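Local coordinates for uncharacterized protein (Ruminococcus gnavus, PDB 4QAN) that is of unknown function but has a cystatin-like fold, is a divergent member of the NTF2-like superfamily and binds magnesium, at residues D53-Q58 with V162-N167; D75-T80 with L177-D182; T22-S25 with E29-L32. One frame throughout, in Å; residues are numbered along the deposited sequence.

Interaction 1: residues D53-Q58 with V162-N167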
loop_
_atom_site.group_PDB
_atom_site.type_symbol
_atom_site.label_atom_id
_atom_site.label_comp_id
_atom_site.label_asym_id
_atom_site.label_seq_id
_atom_site.Cartn_x
_atom_site.Cartn_y
_atom_site.Cartn_z
ATOM N N ASP A 53 -3.320 -7.706 6.594
ATOM C CA ASP A 53 -4.659 -8.166 6.200
ATOM C C ASP A 53 -5.734 -7.744 7.210
ATOM O O ASP A 53 -6.854 -7.426 6.837
ATOM C CB ASP A 53 -4.701 -9.687 6.023
ATOM C CG ASP A 53 -3.853 -10.174 4.867
ATOM O OD1 ASP A 53 -3.671 -9.437 3.878
ATOM O OD2 ASP A 53 -3.369 -11.321 4.949
ATOM N N GLU A 54 -5.385 -7.745 8.486
ATOM C CA GLU A 54 -6.358 -7.485 9.537
ATOM C C GLU A 54 -6.771 -6.012 9.490
ATOM O O GLU A 54 -7.955 -5.706 9.437
ATOM C CB GLU A 54 -5.812 -7.880 10.918
ATOM C CG GLU A 54 -5.342 -9.329 11.039
ATOM C CD GLU A 54 -3.887 -9.541 10.631
ATOM O OE1 GLU A 54 -3.304 -8.651 9.967
ATOM O OE2 GLU A 54 -3.323 -10.603 10.991
ATOM N N THR A 55 -5.801 -5.107 9.463
ATOM C CA THR A 55 -6.101 -3.681 9.317
ATOM C C THR A 55 -6.850 -3.428 8.008
ATOM O O THR A 55 -7.875 -2.748 7.995
ATOM C CB THR A 55 -4.824 -2.824 9.359
ATOM O OG1 THR A 55 -4.150 -3.024 10.608
ATOM C CG2 THR A 55 -5.140 -1.340 9.187
ATOM N N ALA A 56 -6.353 -3.982 6.908
ATOM C CA ALA A 56 -6.965 -3.730 5.596
ATOM C C ALA A 56 -8.462 -4.118 5.548
ATOM O O ALA A 56 -9.268 -3.402 4.971
ATOM C CB ALA A 56 -6.194 -4.446 4.497
ATOM N N LEU A 57 -8.823 -5.229 6.177
ATOM C CA LEU A 57 -10.217 -5.692 6.195
ATOM C C LEU A 57 -11.110 -5.068 7.291
ATOM O O LEU A 57 -12.336 -5.083 7.151
ATOM C CB LEU A 57 -10.254 -7.215 6.313
ATOM C CG LEU A 57 -9.590 -7.965 5.148
ATOM C CD1 LEU A 57 -9.337 -9.425 5.521
ATOM C CD2 LEU A 57 -10.433 -7.859 3.889
ATOM N N GLN A 58 -10.505 -4.486 8.333
ATOM C CA GLN A 58 -11.236 -4.048 9.536
ATOM C C GLN A 58 -11.245 -2.540 9.813
ATOM O O GLN A 58 -12.150 -2.045 10.491
ATOM C CB GLN A 58 -10.658 -4.743 10.775
ATOM C CG GLN A 58 -10.627 -6.257 10.698
ATOM C CD GLN A 58 -12.010 -6.840 10.730
ATOM O OE1 GLN A 58 -12.668 -6.829 11.772
ATOM N NE2 GLN A 58 -12.473 -7.345 9.590
ATOM N N VAL A 162 -1.735 -4.475 17.992
ATOM C CA VAL A 162 -3.185 -4.576 17.842
ATOM C C VAL A 162 -3.640 -6.027 17.954
ATOM O O VAL A 162 -2.913 -6.933 17.565
ATOM C CB VAL A 162 -3.661 -3.899 16.531
ATOM C CG1 VAL A 162 -3.174 -4.643 15.294
ATOM C CG2 VAL A 162 -5.174 -3.758 16.522
ATOM N N GLN A 163 -4.819 -6.236 18.542
ATOM C CA GLN A 163 -5.415 -7.564 18.629
ATOM C C GLN A 163 -6.698 -7.658 17.803
ATOM O O GLN A 163 -7.589 -6.791 17.898
ATOM C CB GLN A 163 -5.726 -7.938 20.083
ATOM C CG GLN A 163 -5.984 -9.427 20.275
ATOM C CD GLN A 163 -6.605 -9.751 21.627
ATOM O OE1 GLN A 163 -7.584 -9.128 22.038
ATOM N NE2 GLN A 163 -6.040 -10.734 22.322
ATOM N N TYR A 164 -6.769 -8.708 16.984
ATOM C CA TYR A 164 -7.994 -9.089 16.297
ATOM C C TYR A 164 -8.215 -10.571 16.531
ATOM O O TYR A 164 -7.296 -11.366 16.356
ATOM C CB TYR A 164 -7.894 -8.859 14.797
ATOM C CG TYR A 164 -7.697 -7.434 14.350
ATOM C CD1 TYR A 164 -8.783 -6.608 14.067
ATOM C CD2 TYR A 164 -6.422 -6.925 14.165
ATOM C CE1 TYR A 164 -8.594 -5.304 13.623
ATOM C CE2 TYR A 164 -6.224 -5.628 13.732
ATOM C CZ TYR A 164 -7.308 -4.820 13.455
ATOM O OH TYR A 164 -7.078 -3.529 13.015
ATOM N N GLU A 165 -9.438 -10.929 16.912
ATOM C CA GLU A 165 -9.823 -12.320 17.162
ATOM C C GLU A 165 -8.793 -13.064 18.009
ATOM O O GLU A 165 -8.423 -14.204 17.714
ATOM C CB GLU A 165 -10.078 -13.047 15.839
ATOM C CG GLU A 165 -11.022 -12.289 14.918
ATOM C CD GLU A 165 -11.921 -13.196 14.098
ATOM O OE1 GLU A 165 -12.889 -13.754 14.668
ATOM O OE2 GLU A 165 -11.674 -13.331 12.877
ATOM N N LYS A 166 -8.345 -12.403 19.071
ATOM C CA LYS A 166 -7.466 -13.006 20.076
ATOM C C LYS A 166 -6.032 -13.231 19.579
ATOM O O LYS A 166 -5.279 -13.975 20.193
ATOM C CB LYS A 166 -8.070 -14.318 20.605
ATOM C CG LYS A 166 -9.600 -14.346 20.629
ATOM C CD LYS A 166 -10.162 -15.325 21.647
ATOM C CE LYS A 166 -10.690 -14.589 22.868
ATOM N NZ LYS A 166 -11.202 -15.527 23.902
ATOM N N ASN A 167 -5.652 -12.580 18.477
ATOM C CA ASN A 167 -4.302 -12.724 17.919
ATOM C C ASN A 167 -3.652 -11.373 17.724
ATOM O O ASN A 167 -4.244 -10.487 17.111
ATOM C CB ASN A 167 -4.355 -13.421 16.568
ATOM C CG ASN A 167 -4.800 -14.858 16.672
ATOM O OD1 ASN A 167 -4.544 -15.536 17.671
ATOM N ND2 ASN A 167 -5.466 -15.337 15.633
#
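Tyr-164 holds CG beside its backbone N (chi1 -63°), which aims its ring at helix 52-58, where the helix backbone presents Glu-54 CB to one face. The tyrosine ends strand 153-164 of a beta hairpin with a two-residue loop, Glu-165 and Lys-166. A type I' turn from Tyr-164 to Asn-167 closes it and leads into strand 167-172. Helix 52-58 packs against this end of the hairpin in the cystatin-like fold.

The main contact is a CH-pi interaction. Glu-54 CB sits 3.9 Å from the centroid of the Tyr-164 ring and 3.4 Å from its CD2. The glutamate torsions (chi1 -56°, chi2 87°) carry CG and the carboxylate away from the ring, and OE2 forms a salt bridge with Lys-169.

One helical turn later, Gln-58 runs alongside the ring in the opposite sense. Its CB is 3.6 Å from Tyr-164 CE1, and its CG is almost as close to the same atom. The amide plane stands nearly perpendicular to the ring.

Both hydroxyls have other main partners. Thr-55 OG1 is hydrogen-bonded to Ala-51 O. Tyr-164 OH lies 3.8 Å from Thr-55 OG1 and is hydrogen-bonded to Leu-136 O.

Interaction 2: residues D75-T80 with L177-D182; sequences DLPAPT and LLYETD
Apolar contacts between Leu-76, Pro-77 and Tyr-179 join the loop between helices 61-67 and 87-108 to the loop between strands 167-172 and 187-188 in the cystatin-like domain. It is plain loop packing, away from the magnesium site. Leu-76 CD2 is 3.6 Å from Tyr-179 CB and 3.7 Å from Tyr-179 CG, at the root of the aromatic side chain. The two chains are roughly perpendicular. Pro-77 works further out along the same ring. Its CG lies 3.5 Å from Tyr-179 CE1, and its CD is 3.6 Å from that same carbon. The tyrosine CG stands beside its backbone N at a chi1 of only -36°, which swings the ring past both residues. Leu-178 CB lies 4.2 Å above the plane of the Tyr-179 ring, over its centre. An alanine in place of Tyr-179 removes the ring, which would probably leave a gap beside Pro-77 CG and CD and cost Leu-76 CD2 its ring contact.

Hydrogen bonds shape the loop 177-182 itself. Glu-180 N bonds to Leu-177 O in a type I beta turn. Leu-177 N gives a nearly straight bond of 3.1 Å to Glu-180 OE2, from above the carboxylate plane.

Glu-180 OE2 also forms a salt bridge with Arg-128. The carboxylate of Glu-67 is close by and may raise the proton affinity of the pair.

Around the contact, Tyr-179 touches Met-94 of helix 87-108 and Thr-55 of helix 52-58. Leu-177 leans on helix 61-67. Asp-75 OD1 makes a salt bridge with Lys-265 and Leu-76 O a hydrogen bond with Lys-268, both on helix 254-275.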
loop_
_atom_site.group_PDB
_atom_site.type_symbol
_atom_site.label_atom_id
_atom_site.label_comp_id
_atom_site.label_asym_id
_atom_site.label_seq_id
_atom_site.Cartn_x
_atom_site.Cartn_y
_atom_site.Cartn_z
ATOM N N ASP A 75 -3.688 10.150 0.050
ATOM C CA ASP A 75 -2.537 9.718 0.852
ATOM C C ASP A 75 -2.860 8.578 1.819
ATOM O O ASP A 75 -1.967 8.061 2.482
ATOM C CB ASP A 75 -1.921 10.903 1.607
ATOM C CG ASP A 75 -1.331 11.961 0.665
ATOM O OD1 ASP A 75 -0.948 11.621 -0.474
ATOM O OD2 ASP A 75 -1.251 13.136 1.062
ATOM N N LEU A 76 -4.125 8.179 1.899
ATOM C CA LEU A 76 -4.512 7.016 2.696
ATOM C C LEU A 76 -4.833 5.808 1.796
ATOM O O LEU A 76 -5.397 5.992 0.716
ATOM C CB LEU A 76 -5.728 7.348 3.568
ATOM C CG LEU A 76 -5.453 8.254 4.780
ATOM C CD1 LEU A 76 -6.742 8.627 5.500
ATOM C CD2 LEU A 76 -4.478 7.611 5.759
ATOM N N PRO A 77 -4.497 4.574 2.249
ATOM C CA PRO A 77 -4.822 3.363 1.472
ATOM C C PRO A 77 -6.316 3.211 1.176
ATOM O O PRO A 77 -7.152 3.735 1.910
ATOM C CB PRO A 77 -4.350 2.202 2.376
ATOM C CG PRO A 77 -3.348 2.800 3.302
ATOM C CD PRO A 77 -3.731 4.256 3.474
ATOM N N ALA A 78 -6.633 2.495 0.105
ATOM C CA ALA A 78 -8.016 2.355 -0.370
ATOM C C ALA A 78 -8.894 1.719 0.692
ATOM O O ALA A 78 -8.378 0.959 1.518
ATOM C CB ALA A 78 -8.049 1.521 -1.650
ATOM N N PRO A 79 -10.219 2.017 0.673
ATOM C CA PRO A 79 -11.180 1.564 1.676
ATOM C C PRO A 79 -11.666 0.100 1.512
ATOM O O PRO A 79 -12.857 -0.171 1.294
ATOM C CB PRO A 79 -12.330 2.565 1.514
ATOM C CG PRO A 79 -12.301 2.902 0.071
ATOM C CD PRO A 79 -10.841 2.977 -0.262
ATOM N N THR A 80 -10.726 -0.825 1.660
ATOM C CA THR A 80 -10.985 -2.242 1.470
ATOM C C THR A 80 -11.951 -2.788 2.518
ATOM O O THR A 80 -12.716 -3.697 2.231
ATOM C CB THR A 80 -9.672 -3.048 1.478
ATOM O OG1 THR A 80 -8.998 -2.842 0.236
ATOM C CG2 THR A 80 -9.910 -4.535 1.666
ATOM N N LEU A 177 -0.883 5.714 14.845
ATOM C CA LEU A 177 -1.330 4.997 13.675
ATOM C C LEU A 177 -0.228 4.943 12.635
ATOM O O LEU A 177 0.557 5.890 12.490
ATOM C CB LEU A 177 -2.556 5.683 13.048
ATOM C CG LEU A 177 -3.886 5.686 13.804
ATOM C CD1 LEU A 177 -4.960 6.318 12.932
ATOM C CD2 LEU A 177 -4.319 4.286 14.236
ATOM N N LEU A 178 -0.209 3.841 11.890
ATOM C CA LEU A 178 0.685 3.663 10.744
ATOM C C LEU A 178 0.737 4.888 9.815
ATOM O O LEU A 178 1.792 5.208 9.278
ATOM C CB LEU A 178 0.257 2.437 9.943
ATOM C CG LEU A 178 1.109 2.042 8.736
ATOM C CD1 LEU A 178 2.531 1.706 9.157
ATOM C CD2 LEU A 178 0.470 0.875 7.988
ATOM N N TYR A 179 -0.380 5.584 9.633
ATOM C CA TYR A 179 -0.421 6.636 8.619
ATOM C C TYR A 179 -0.056 8.017 9.140
ATOM O O TYR A 179 -0.078 8.984 8.376
ATOM C CB TYR A 179 -1.789 6.674 7.933
ATOM C CG TYR A 179 -2.396 5.306 7.752
ATOM C CD1 TYR A 179 -1.876 4.401 6.842
ATOM C CD2 TYR A 179 -3.473 4.914 8.519
ATOM C CE1 TYR A 179 -2.429 3.143 6.696
ATOM C CE2 TYR A 179 -4.028 3.665 8.387
ATOM C CZ TYR A 179 -3.509 2.785 7.480
ATOM O OH TYR A 179 -4.091 1.550 7.390
ATOM N N GLU A 180 0.276 8.136 10.422
ATOM C CA GLU A 180 0.672 9.436 10.947
ATOM C C GLU A 180 2.047 9.811 10.415
ATOM O O GLU A 180 2.883 8.945 10.169
ATOM C CB GLU A 180 0.665 9.452 12.466
ATOM C CG GLU A 180 -0.724 9.361 13.064
ATOM C CD GLU A 180 -0.707 9.393 14.575
ATOM O OE1 GLU A 180 0.156 10.107 15.137
ATOM O OE2 GLU A 180 -1.560 8.713 15.191
ATOM N N THR A 181 2.266 11.109 10.234
ATOM C CA THR A 181 3.492 11.607 9.632
ATOM C C THR A 181 4.344 12.322 10.669
ATOM O O THR A 181 3.828 12.828 11.673
ATOM C CB THR A 181 3.180 12.594 8.500
ATOM O OG1 THR A 181 2.626 13.797 9.053
ATOM C CG2 THR A 181 2.190 11.987 7.519
ATOM N N ASP A 182 5.648 12.361 10.405
ATOM C CA ASP A 182 6.615 13.065 11.245
ATOM C C ASP A 182 6.632 12.490 12.655
ATOM O O ASP A 182 6.571 13.233 13.632
ATOM C CB ASP A 182 6.329 14.584 11.283
ATOM C CG ASP A 182 6.151 15.192 9.896
ATOM O OD1 ASP A 182 6.744 14.668 8.930
ATOM O OD2 ASP A 182 5.422 16.199 9.772
#

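Interaction 3: residues T22-S25 with E29-L32; sequences TSFS and EAVL
Phe-24 packs its ring against the first turn of helix 27-39, where the ring meets Ala-30 and Glu-29. Ala-30 CA lies over one face of the ring, 4.1 Å from the ring centroid of Phe-24, in a CH-pi contact. It is offset toward the rim. The Ala-30 methyl adds an apolar contact, with CB 3.8 Å from Phe-24 CD2. Phe-24 CG sits beside the backbone N (chi1 -49°), which turns the ring back toward the helix that follows. Glu-29 CB approaches the same ring obliquely, 4.0 Å from CD1 of Phe-24. Tyr-33 meets the phenylalanine with its own ring, the two planes at about 45°.

This helix packs on the antiparallel sheet of a cystatin-like fold. Val-31 touches strands 116-122 and 140-150, and Leu-32 touches strand 116-122. Ala-30 also meets Trp-168 of strand 167-172. The backbone of Phe-24 is hydrogen-bonded to Trp-168, which ties the lead-in to the helix to that strand.

The polar contact runs from loop to helix. Ser-25 N gives a bent hydrogen bond of 3.3 Å to Glu-29 OE1, with an angle of 137° at the hydrogen. The donor stands above the carboxylate plane. Glu-29 is extended beyond CG and reaches back past the start of its own helix. The helix's N-terminal end would probably favour the negative charge there. OE1 of Glu-29 also comes within 3.3 Å of Phe-24 CA. Ser-25 OG lies 3.6 Å from Glu-29 OE2.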
loop_
_atom_site.group_PDB
_atom_site.type_symbol
_atom_site.label_atom_id
_atom_site.label_comp_id
_atom_site.label_asym_id
_atom_site.label_seq_id
_atom_site.Cartn_x
_atom_site.Cartn_y
_atom_site.Cartn_z
ATOM N N THR A 22 1.789 -20.142 14.540
ATOM C CA THR A 22 0.404 -19.845 14.143
ATOM C C THR A 22 0.061 -18.380 14.387
ATOM O O THR A 22 -0.414 -17.683 13.491
ATOM C CB THR A 22 -0.642 -20.653 14.933
ATOM O OG1 THR A 22 -0.281 -22.040 14.967
ATOM C CG2 THR A 22 -2.029 -20.495 14.299
ATOM N N SER A 23 0.302 -17.933 15.616
ATOM C CA SER A 23 -0.208 -16.659 16.103
ATOM C C SER A 23 0.571 -16.181 17.320
ATOM O O SER A 23 1.296 -16.946 17.942
ATOM C CB SER A 23 -1.685 -16.812 16.484
ATOM O OG SER A 23 -1.867 -17.872 17.422
ATOM N N PHE A 24 0.419 -14.901 17.643
ATOM C CA PHE A 24 0.937 -14.344 18.887
ATOM C C PHE A 24 -0.277 -14.085 19.769
ATOM O O PHE A 24 -1.152 -13.277 19.433
ATOM C CB PHE A 24 1.749 -13.068 18.632
ATOM C CG PHE A 24 2.769 -13.220 17.539
ATOM C CD1 PHE A 24 3.838 -14.096 17.689
ATOM C CD2 PHE A 24 2.651 -12.512 16.348
ATOM C CE1 PHE A 24 4.770 -14.252 16.672
ATOM C CE2 PHE A 24 3.580 -12.666 15.336
ATOM C CZ PHE A 24 4.637 -13.537 15.496
ATOM N N SER A 25 -0.343 -14.824 20.869
ATOM C CA SER A 25 -1.460 -14.760 21.795
ATOM C C SER A 25 -1.250 -13.646 22.814
ATOM O O SER A 25 -2.198 -13.219 23.477
ATOM C CB SER A 25 -1.620 -16.111 22.514
ATOM O OG SER A 25 -0.358 -16.697 22.800
ATOM N N GLU A 29 5.019 -11.175 22.678
ATOM C CA GLU A 29 5.576 -12.087 21.674
ATOM C C GLU A 29 5.664 -11.390 20.337
ATOM O O GLU A 29 6.701 -11.425 19.685
ATOM C CB GLU A 29 4.693 -13.320 21.494
ATOM C CG GLU A 29 4.502 -14.182 22.729
ATOM C CD GLU A 29 3.392 -15.203 22.528
ATOM O OE1 GLU A 29 2.872 -15.289 21.385
ATOM O OE2 GLU A 29 3.041 -15.913 23.501
ATOM N N ALA A 30 4.558 -10.767 19.940
ATOM C CA ALA A 30 4.483 -10.008 18.689
ATOM C C ALA A 30 5.555 -8.911 18.613
ATOM O O ALA A 30 6.156 -8.688 17.561
ATOM C CB ALA A 30 3.098 -9.403 18.537
ATOM N N VAL A 31 5.803 -8.244 19.739
ATOM C CA VAL A 31 6.817 -7.196 19.811
ATOM C C VAL A 31 8.209 -7.780 19.604
ATOM O O VAL A 31 9.004 -7.233 18.831
ATOM C CB VAL A 31 6.780 -6.463 21.164
ATOM C CG1 VAL A 31 7.982 -5.531 21.319
ATOM C CG2 VAL A 31 5.477 -5.693 21.314
ATOM N N LEU A 32 8.492 -8.883 20.299
ATOM C CA LEU A 32 9.793 -9.533 20.220
ATOM C C LEU A 32 10.037 -10.084 18.827
ATOM O O LEU A 32 11.102 -9.861 18.249
ATOM C CB LEU A 32 9.906 -10.663 21.247
ATOM C CG LEU A 32 9.981 -10.244 22.717
ATOM C CD1 LEU A 32 9.968 -11.465 23.634
ATOM C CD2 LEU A 32 11.222 -9.392 22.965
#

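Overall arrangement
Interaction 1 sits between the other two and touches both. Its centre is about 16 Å from that of interaction 2 and about 13 Å from that of interaction 3. Helix 52-58 makes the link to interaction 2: Thr-55 CG2 is 3.6 Å from Tyr-179 OH, and Ala-56 O is 3.5 Å from Thr-80 CB. The segments of these two contacts alternate along the chain. The hairpin end at Asn-167 makes the link to interaction 3, where it packs on Ser-23 and Phe-24. Interactions 2 and 3 do not touch; their nearest atoms are about 14 Å apart. All three lie away from Ser-360, the residue of the known magnesium site.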